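Local atomic coordinates of microtubule-associated serine/threonine-protein kinase 4 (Homo sapiens, PDB entry 2W7R), a protein that probably phosphorylates serine and threonine residues of target proteins and, through the PDZ domain modelled here, probably binds short C-terminal peptide motifs of partner proteins. Residues R19-Y24 with T32-V37; L56-N61 with T87-E92. All coordinates share one frame; numbering follows the deposited sequence.

Interaction 1 of 2, residues R19-Y24 with T32-V37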
loop_
_atom_site.group_PDB
_atom_site.type_symbol
_atom_site.label_atom_id
_atom_site.label_comp_id
_atom_site.label_asym_id
_atom_site.label_seq_id
_atom_site.Cartn_x
_atom_site.Cartn_y
_atom_site.Cartn_z
ATOM N N ARG A 19 0.551 -7.783 7.128
ATOM C CA ARG A 19 0.572 -6.802 8.198
ATOM C C ARG A 19 -0.753 -6.072 8.311
ATOM O O ARG A 19 -1.431 -5.826 7.307
ATOM C CB ARG A 19 1.692 -5.783 7.991
ATOM C CG ARG A 19 3.066 -6.321 8.326
ATOM C CD ARG A 19 4.135 -5.259 8.171
ATOM N NE ARG A 19 5.445 -5.765 8.589
ATOM C CZ ARG A 19 6.558 -5.035 8.603
ATOM N NH1 ARG A 19 6.538 -3.760 8.223
ATOM N NH2 ARG A 19 7.698 -5.582 9.000
ATOM N N ALA A 20 -1.111 -5.727 9.542
ATOM C CA ALA A 20 -2.276 -4.885 9.800
ATOM C C ALA A 20 -1.877 -3.448 9.496
ATOM O O ALA A 20 -0.758 -3.032 9.813
ATOM C CB ALA A 20 -2.704 -5.007 11.246
ATOM N N ILE A 21 -2.774 -2.699 8.872
ATOM C CA ILE A 21 -2.512 -1.293 8.568
ATOM C C ILE A 21 -3.662 -0.413 8.988
ATOM O O ILE A 21 -4.800 -0.885 9.156
ATOM C CB ILE A 21 -2.222 -1.056 7.059
ATOM C CG1 ILE A 21 -3.477 -1.248 6.199
ATOM C CG2 ILE A 21 -1.081 -1.967 6.593
ATOM C CD1 ILE A 21 -3.241 -0.874 4.743
ATOM N N ARG A 22 -3.380 0.876 9.117
ATOM C CA ARG A 22 -4.436 1.869 9.283
ATOM C C ARG A 22 -4.284 2.894 8.190
ATOM O O ARG A 22 -3.178 3.373 7.935
ATOM C CB ARG A 22 -4.329 2.596 10.611
ATOM C CG ARG A 22 -4.545 1.748 11.836
ATOM C CD ARG A 22 -4.427 2.620 13.084
ATOM N NE ARG A 22 -4.572 1.828 14.297
ATOM C CZ ARG A 22 -4.536 2.330 15.523
ATOM N NH1 ARG A 22 -4.367 3.636 15.706
ATOM N NH2 ARG A 22 -4.668 1.524 16.564
ATOM N N VAL A 23 -5.397 3.268 7.574
ATOM C CA VAL A 23 -5.351 4.224 6.476
ATOM C C VAL A 23 -6.115 5.474 6.880
ATOM O O VAL A 23 -7.329 5.423 7.119
ATOM C CB VAL A 23 -5.943 3.613 5.207
ATOM C CG1 VAL A 23 -5.954 4.643 4.081
ATOM C CG2 VAL A 23 -5.141 2.380 4.806
ATOM N N TYR A 24 -5.410 6.593 6.991
ATOM C CA TYR A 24 -6.016 7.823 7.504
ATOM C C TYR A 24 -6.514 8.692 6.369
ATOM O O TYR A 24 -5.918 8.727 5.296
ATOM C CB TYR A 24 -5.010 8.603 8.364
ATOM C CG TYR A 24 -4.703 7.924 9.672
ATOM C CD1 TYR A 24 -3.800 6.860 9.730
ATOM C CD2 TYR A 24 -5.301 8.347 10.849
ATOM C CE1 TYR A 24 -3.516 6.218 10.932
ATOM C CE2 TYR A 24 -5.028 7.720 12.049
ATOM C CZ TYR A 24 -4.121 6.662 12.085
ATOM O OH TYR A 24 -3.869 6.045 13.294
ATOM N N THR A 32 -9.332 3.726 8.557
ATOM C CA THR A 32 -9.926 2.421 8.293
ATOM C C THR A 32 -8.846 1.349 8.446
ATOM O O THR A 32 -7.646 1.620 8.260
ATOM C CB THR A 32 -10.566 2.347 6.901
ATOM O OG1 THR A 32 -9.622 2.731 5.885
ATOM C CG2 THR A 32 -11.790 3.296 6.835
ATOM N N VAL A 33 -9.267 0.140 8.791
ATOM C CA VAL A 33 -8.334 -0.927 9.152
ATOM C C VAL A 33 -8.326 -1.987 8.067
ATOM O O VAL A 33 -9.390 -2.384 7.564
ATOM C CB VAL A 33 -8.748 -1.573 10.471
ATOM C CG1 VAL A 33 -7.878 -2.782 10.777
ATOM C CG2 VAL A 33 -8.680 -0.548 11.592
ATOM N N HIS A 34 -7.128 -2.441 7.695
ATOM C CA HIS A 34 -6.979 -3.423 6.640
ATOM C C HIS A 34 -5.829 -4.361 6.923
ATOM O O HIS A 34 -5.045 -4.154 7.848
ATOM C CB HIS A 34 -6.717 -2.736 5.299
ATOM C CG HIS A 34 -7.648 -1.597 5.032
ATOM N ND1 HIS A 34 -8.844 -1.756 4.362
ATOM C CD2 HIS A 34 -7.585 -0.295 5.400
ATOM C CE1 HIS A 34 -9.463 -0.590 4.303
ATOM N NE2 HIS A 34 -8.721 0.311 4.922
ATOM N N HIS A 35 -5.764 -5.414 6.117
ATOM C CA HIS A 35 -4.677 -6.385 6.173
ATOM C C HIS A 35 -4.045 -6.407 4.812
ATOM O O HIS A 35 -4.720 -6.616 3.795
ATOM C CB HIS A 35 -5.218 -7.770 6.520
ATOM C CG HIS A 35 -5.929 -7.809 7.836
ATOM N ND1 HIS A 35 -5.268 -8.003 9.028
ATOM C CD2 HIS A 35 -7.234 -7.636 8.152
ATOM C CE1 HIS A 35 -6.137 -7.960 10.023
ATOM N NE2 HIS A 35 -7.337 -7.737 9.518
ATOM N N ILE A 36 -2.737 -6.204 4.777
ATOM C CA ILE A 36 -2.036 -6.080 3.521
ATOM C C ILE A 36 -1.032 -7.211 3.371
ATOM O O ILE A 36 -0.458 -7.677 4.356
ATOM C CB ILE A 36 -1.317 -4.711 3.451
ATOM C CG1 ILE A 36 -0.889 -4.380 2.032
ATOM C CG2 ILE A 36 -0.133 -4.660 4.407
ATOM C CD1 ILE A 36 -0.259 -3.000 1.912
ATOM N N VAL A 37 -0.846 -7.676 2.142
ATOM C CA VAL A 37 0.253 -8.582 1.866
ATOM C C VAL A 37 1.511 -7.736 1.907
ATOM O O VAL A 37 1.667 -6.795 1.117
ATOM C CB VAL A 37 0.122 -9.237 0.494
ATOM C CG1 VAL A 37 1.357 -10.083 0.200
ATOM C CG2 VAL A 37 -1.149 -10.083 0.443
HETATM O O HOH W 1 -9.625 5.265 5.178
#

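Interaction 2 of 2, residues L56-N61 with T87-E92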
loop_
_atom_site.group_PDB
_atom_site.type_symbol
_atom_site.label_atom_id
_atom_site.label_comp_id
_atom_site.label_asym_id
_atom_site.label_seq_id
_atom_site.Cartn_x
_atom_site.Cartn_y
_atom_site.Cartn_z
ATOM N N LEU A 56 -4.447 -5.661 -0.720
ATOM C CA LEU A 56 -5.259 -5.764 0.481
ATOM C C LEU A 56 -6.051 -7.055 0.418
ATOM O O LEU A 56 -6.648 -7.373 -0.611
ATOM C CB LEU A 56 -6.235 -4.585 0.607
ATOM C CG LEU A 56 -5.671 -3.172 0.743
ATOM C CD1 LEU A 56 -6.786 -2.177 0.942
ATOM C CD2 LEU A 56 -4.689 -3.092 1.904
ATOM N N ILE A 57 -6.079 -7.779 1.531
ATOM C CA ILE A 57 -6.796 -9.037 1.608
ATOM C C ILE A 57 -8.202 -8.777 2.121
ATOM O O ILE A 57 -8.375 -8.109 3.131
ATOM C CB ILE A 57 -6.124 -9.996 2.584
ATOM C CG1 ILE A 57 -4.715 -10.343 2.098
ATOM C CG2 ILE A 57 -6.984 -11.243 2.762
ATOM C CD1 ILE A 57 -3.878 -11.117 3.120
ATOM N N THR A 58 -9.207 -9.300 1.420
ATOM C CA THR A 58 -10.585 -9.146 1.886
ATOM C C THR A 58 -11.184 -10.459 2.378
ATOM O O THR A 58 -12.071 -10.461 3.229
ATOM C CB THR A 58 -11.517 -8.509 0.816
ATOM O OG1 THR A 58 -11.632 -9.365 -0.327
ATOM C CG2 THR A 58 -10.987 -7.149 0.382
ATOM N N HIS A 59 -10.681 -11.576 1.861
ATOM C CA HIS A 59 -11.227 -12.879 2.213
ATOM C C HIS A 59 -10.139 -13.935 2.185
ATOM O O HIS A 59 -9.212 -13.857 1.383
ATOM C CB HIS A 59 -12.304 -13.328 1.214
ATOM C CG HIS A 59 -13.532 -12.473 1.197
ATOM N ND1 HIS A 59 -13.587 -11.262 0.543
ATOM C CD2 HIS A 59 -14.759 -12.669 1.733
ATOM C CE1 HIS A 59 -14.793 -10.741 0.689
ATOM N NE2 HIS A 59 -15.524 -11.577 1.403
ATOM N N ILE A 60 -10.279 -14.934 3.047
ATOM C CA ILE A 60 -9.456 -16.136 2.978
ATOM C C ILE A 60 -10.398 -17.329 2.889
ATOM O O ILE A 60 -11.258 -17.508 3.750
ATOM C CB ILE A 60 -8.546 -16.265 4.210
ATOM C CG1 ILE A 60 -7.587 -15.074 4.276
ATOM C CG2 ILE A 60 -7.777 -17.588 4.183
ATOM C CD1 ILE A 60 -6.853 -14.956 5.582
ATOM N N ASN A 61 -10.249 -18.131 1.836
ATOM C CA ASN A 61 -11.144 -19.259 1.598
ATOM C C ASN A 61 -12.615 -18.851 1.680
ATOM O O ASN A 61 -13.458 -19.602 2.178
ATOM C CB ASN A 61 -10.843 -20.399 2.573
ATOM C CG ASN A 61 -9.505 -21.063 2.298
ATOM O OD1 ASN A 61 -9.063 -21.144 1.150
ATOM N ND2 ASN A 61 -8.847 -21.535 3.353
ATOM N N THR A 87 -8.772 -13.661 -1.496
ATOM C CA THR A 87 -9.415 -12.619 -2.273
ATOM C C THR A 87 -8.754 -11.294 -1.937
ATOM O O THR A 87 -8.603 -10.945 -0.767
ATOM C CB THR A 87 -10.919 -12.536 -1.968
ATOM O OG1 THR A 87 -11.511 -13.834 -2.109
ATOM C CG2 THR A 87 -11.604 -11.554 -2.908
ATOM N N THR A 88 -8.344 -10.568 -2.968
ATOM C CA THR A 88 -7.644 -9.307 -2.778
ATOM C C THR A 88 -8.302 -8.186 -3.561
ATOM O O THR A 88 -9.076 -8.428 -4.493
ATOM C CB THR A 88 -6.170 -9.407 -3.224
ATOM O OG1 THR A 88 -6.109 -9.601 -4.642
ATOM C CG2 THR A 88 -5.471 -10.565 -2.523
ATOM N N THR A 89 -7.985 -6.957 -3.174
ATOM C CA THR A 89 -8.490 -5.777 -3.855
ATOM C C THR A 89 -7.373 -4.732 -3.952
ATOM O O THR A 89 -6.467 -4.715 -3.122
ATOM C CB THR A 89 -9.703 -5.201 -3.100
ATOM O OG1 THR A 89 -10.375 -4.238 -3.920
ATOM C CG2 THR A 89 -9.265 -4.549 -1.791
ATOM N N PRO A 90 -7.428 -3.865 -4.974
ATOM C CA PRO A 90 -6.374 -2.858 -5.158
ATOM C C PRO A 90 -6.272 -1.891 -3.979
ATOM O O PRO A 90 -7.293 -1.507 -3.409
ATOM C CB PRO A 90 -6.827 -2.099 -6.411
ATOM C CG PRO A 90 -7.732 -3.046 -7.131
ATOM C CD PRO A 90 -8.410 -3.852 -6.071
ATOM N N PHE A 91 -5.047 -1.509 -3.624
ATOM C CA PHE A 91 -4.817 -0.544 -2.551
ATOM C C PHE A 91 -4.624 0.846 -3.169
ATOM O O PHE A 91 -3.504 1.335 -3.335
ATOM C CB PHE A 91 -3.617 -0.985 -1.694
ATOM C CG PHE A 91 -3.412 -0.179 -0.437
ATOM C CD1 PHE A 91 -4.359 0.732 0.003
ATOM C CD2 PHE A 91 -2.264 -0.351 0.309
ATOM C CE1 PHE A 91 -4.149 1.465 1.170
ATOM C CE2 PHE A 91 -2.051 0.368 1.476
ATOM C CZ PHE A 91 -2.989 1.282 1.905
ATOM N N GLU A 92 -5.740 1.461 -3.532
ATOM C CA GLU A 92 -5.757 2.768 -4.172
ATOM C C GLU A 92 -7.209 3.176 -4.289
ATOM O O GLU A 92 -8.099 2.362 -4.065
ATOM C CB GLU A 92 -5.133 2.713 -5.566
ATOM C CG GLU A 92 -5.739 1.669 -6.498
ATOM C CD GLU A 92 -5.051 1.622 -7.858
ATOM O OE1 GLU A 92 -5.156 2.607 -8.622
ATOM O OE2 GLU A 92 -4.411 0.595 -8.164
#

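Interaction 1 of 2, residues R19-Y24 with T32-V37
Ile-21 and Ile-36 meet methyl to methyl, CG2 to CG2 at 3.6 Å, their side chains crossing at about a right angle. Ile-21 has CG1 between its backbone N and carbonyl carbon (chi1 70°), and this lays CG1 against CB of His-34 at 3.7 Å, near the plane of the imidazole and at its edge. Val-23 crosses the same histidine at about a right angle, its CG2 3.7 Å from His-34 CD2. These residues form the close-packed face, and Leu-56 and Phe-91 lie against it. Underneath runs a regular antiparallel ladder: Arg-19 with Ile-36, Ile-21 with His-34 and Val-23 with Thr-32 are its hydrogen-bonded pairs. This is the hairpin of strands 16-24 and 31-40, the second and third strands of the PDZ fold; strand 16-24 is the one that lines the peptide groove in PDZ domains. Ile-21 to Val-23 also pair antiparallel with a strand of the second subunit. The other face, with Ala-20, Arg-22, Val-33 and His-35, is looser: no side chain there comes nearer to the other strand than Val-33 CG1 to Ile-21 O, 4.0 Å, though buried His-35 is hydrogen-bonded through NE2 to Leu-68 O. Toward the exposed hairpin end, Thr-32 OG1 and His-34 NE2 are hydrogen-bonded at 2.8 Å (either could donate), which helps hold the ring's rotation, and a water bridges that hydroxyl to Val-23 O, 3.0 Å from the water.

Interaction 2 of 2, residues L56-N61 with T87-E92
Leu-56 lies over one face of the Phe-91 ring, its CD2 methyl 4.1 Å from the ring centroid and 18° off the normal, a CH-pi contact displaced toward the rim. Phe-91 reaches it with CG anti to the backbone N (chi1 -171°), and CB of the phenylalanine touches Leu-56 CG at 3.9 Å. At the other end, His-59 and Thr-87 run side by side and point the same way, with His-59 CB 3.5 Å from Thr-87 OG1. Thr-58 meets Thr-87 at a slant, OG1 against CG2 at 3.4 Å, and crosses Thr-89 at about a right angle, methyl to methyl. Thr-58 and His-59 stand opposite the single Thr-87, a classic beta bulge: Thr-87 O takes a short bond from Thr-58 N (2.8 Å) and a weak one from His-59 N. Thr-58 OG1 and His-59 ND1 are hydrogen-bonded at 2.9 Å, which steadies the imidazole beside the bulge. Strand 56-60 thus pairs with the last strand, 83-89, while Ile-57 bonds through its backbone to His-35 of strand 31-40; Phe-91 packs beyond the strand end on Ile-21, Val-23 and Ile-36, and Ile-60 turns to helix 70-78.

Overall arrangement
Interaction 1 lies about 10 Å from the centre of the chain and interaction 2 about 5 Å, yet both are only partly buried, each grading from an apolar, buried part to a more polar, exposed one. They join different strand pairs: 19-24 with 32-37 is a local hairpin, whereas 56-61 with 87-92 brings together strands far apart in sequence. A backbone bond and the Phe-91 ring tie the two contacts together. The hairpin has a regular ladder with aliphatic side chains packed round the His-34 imidazole; the second pairing is broken by a bulge among threonines. Both contacts touch the second subunit.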